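Local coordinates for protein lipoxygenase (Cyanothece sp., PDB 5EK8) that probably adds both atoms of molecular oxygen to polyunsaturated fatty acids, acting as a non-heme iron 9R-lipoxygenase, at residues Ala172-Pro177 and Glu181-Tyr186. Sequence-based numbering, arbitrary orientation.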
# COMPACT_ATOMS: atom_id res chain seq x y z
N ALA A 172 3.97 4.50 -10.92
CA ALA A 172 3.18 5.71 -10.76
C ALA A 172 3.07 6.06 -9.27
O ALA A 172 2.31 5.43 -8.53
CB ALA A 172 1.82 5.53 -11.37
N ARG A 173 3.85 7.05 -8.86
CA ARG A 173 3.91 7.48 -7.46
C ARG A 173 3.89 9.00 -7.38
O ARG A 173 4.19 9.69 -8.36
CB ARG A 173 5.16 6.93 -6.78
CG ARG A 173 5.33 5.43 -6.90
CD ARG A 173 6.45 4.95 -5.99
NE ARG A 173 6.21 5.40 -4.62
CZ ARG A 173 7.06 5.25 -3.62
NH1 ARG A 173 8.23 4.66 -3.81
NH2 ARG A 173 6.74 5.71 -2.42
N ILE A 174 3.55 9.52 -6.21
CA ILE A 174 3.58 10.96 -6.00
C ILE A 174 5.02 11.43 -5.86
O ILE A 174 5.89 10.67 -5.42
CB ILE A 174 2.76 11.38 -4.76
CG1 ILE A 174 2.51 12.89 -4.76
CG2 ILE A 174 3.46 10.94 -3.47
CD1 ILE A 174 1.58 13.36 -3.66
N PHE A 175 5.30 12.66 -6.27
CA PHE A 175 6.62 13.22 -6.07
C PHE A 175 6.70 13.85 -4.69
O PHE A 175 6.04 14.84 -4.41
CB PHE A 175 6.95 14.25 -7.16
CG PHE A 175 8.33 14.84 -7.03
CD1 PHE A 175 9.45 14.03 -7.12
CD2 PHE A 175 8.50 16.20 -6.82
CE1 PHE A 175 10.72 14.57 -7.00
CE2 PHE A 175 9.77 16.75 -6.71
CZ PHE A 175 10.88 15.93 -6.80
N MET A 176 7.50 13.25 -3.82
CA MET A 176 7.55 13.67 -2.43
C MET A 176 8.94 13.48 -1.85
O MET A 176 9.17 12.53 -1.10
CB MET A 176 6.50 12.91 -1.61
CG MET A 176 6.07 13.61 -0.33
SD MET A 176 4.43 13.07 0.19
CE MET A 176 4.73 11.36 0.61
N PRO A 177 9.87 14.38 -2.19
CA PRO A 177 11.23 14.32 -1.64
C PRO A 177 11.19 14.52 -0.14
O PRO A 177 11.81 13.77 0.62
CB PRO A 177 11.95 15.48 -2.33
CG PRO A 177 11.06 15.93 -3.43
CD PRO A 177 9.67 15.57 -3.03
N GLU A 181 6.22 17.34 3.82
CA GLU A 181 5.23 18.17 3.15
C GLU A 181 4.33 17.33 2.24
O GLU A 181 4.19 17.60 1.04
CB GLU A 181 5.90 19.31 2.35
CG GLU A 181 6.92 18.89 1.29
CD GLU A 181 7.43 20.09 0.50
OE1 GLU A 181 7.50 21.19 1.08
OE2 GLU A 181 7.74 19.93 -0.70
N THR A 182 3.70 16.32 2.83
CA THR A 182 2.67 15.53 2.16
C THR A 182 1.39 16.35 1.99
O THR A 182 1.07 17.19 2.83
CB THR A 182 2.36 14.25 2.96
OG1 THR A 182 1.27 13.55 2.36
CG2 THR A 182 2.00 14.61 4.40
N PRO A 183 0.66 16.11 0.90
CA PRO A 183 -0.64 16.75 0.70
C PRO A 183 -1.78 15.91 1.27
O PRO A 183 -2.95 16.24 1.08
CB PRO A 183 -0.74 16.85 -0.82
CG PRO A 183 -0.04 15.62 -1.29
CD PRO A 183 1.08 15.36 -0.30
N ASP A 184 -1.42 14.82 1.95
CA ASP A 184 -2.39 13.91 2.54
C ASP A 184 -1.76 13.20 3.75
O ASP A 184 -1.34 12.05 3.66
CB ASP A 184 -2.88 12.89 1.51
CG ASP A 184 -3.85 11.87 2.08
OD1 ASP A 184 -4.56 12.19 3.06
OD2 ASP A 184 -3.88 10.73 1.55
N ASP A 185 -1.71 13.91 4.87
CA ASP A 185 -1.06 13.41 6.08
C ASP A 185 -1.89 12.36 6.80
O ASP A 185 -3.10 12.25 6.59
CB ASP A 185 -0.77 14.56 7.04
CG ASP A 185 0.49 14.34 7.84
OD1 ASP A 185 1.05 13.22 7.77
OD2 ASP A 185 0.92 15.29 8.53
N TYR A 186 -1.24 11.58 7.66
CA TYR A 186 -1.94 10.63 8.53
C TYR A 186 -2.90 11.35 9.48
O TYR A 186 -2.82 12.57 9.65
CB TYR A 186 -0.96 9.82 9.37
CG TYR A 186 0.05 8.97 8.64
CD1 TYR A 186 -0.36 7.96 7.77
CD2 TYR A 186 1.40 9.13 8.87
CE1 TYR A 186 0.58 7.16 7.13
CE2 TYR A 186 2.33 8.34 8.24
CZ TYR A 186 1.92 7.36 7.37
OH TYR A 186 2.88 6.58 6.75
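Met176 and Thr182 mark the closest approach of two irregular pieces of one loop, 172-177 and 181-186, their CA atoms 7.0 Å apart, and no hydrogen bond crosses between the two. The contact is made by the side chains of Ile174 and Met176 against Thr182, its CA included, and Pro183, and illustrates how a long connection can fold back on itself through small apolar touches, here burying 166 Å² in all. Met176 runs extended from its backbone until chi3 (66°) bends the terminal methyl aside, leaving the sulfur to do the touching. SD lies 3.6 Å from CA of Thr182 and 3.7 Å from its CB, with the two side chains alongside one another and pointing the same way. The sulfur also reaches the proline ring, 4.1 Å from CD of Pro183. Ile174 meets that ring with the end of its chain: with CG1 anti to the backbone N (chi1 -166°) and the chain fully extended, CD1 comes within 3.7 Å of Pro183 CG. The polar side of Thr182 is occupied locally, since OG1 accepts a 3.0 Å bond from the backbone N of Asp184. This ST turn spans Thr182 to Asp184, with Pro183 at its middle, and a second hydrogen bond, to OD1 of Asn396, fixes the same hydroxyl on helix 394-404. The whole loop links strand 152-160 to helix 188-214. Asp184 forms a salt bridge with Arg123 of strand 115-126, while Ile174 and Thr182 both rest on Ile395 of helix 394-404. Ile174 also packs on Val372 of helix 337-377, the long helix that carries the iron ligands His359 and His364.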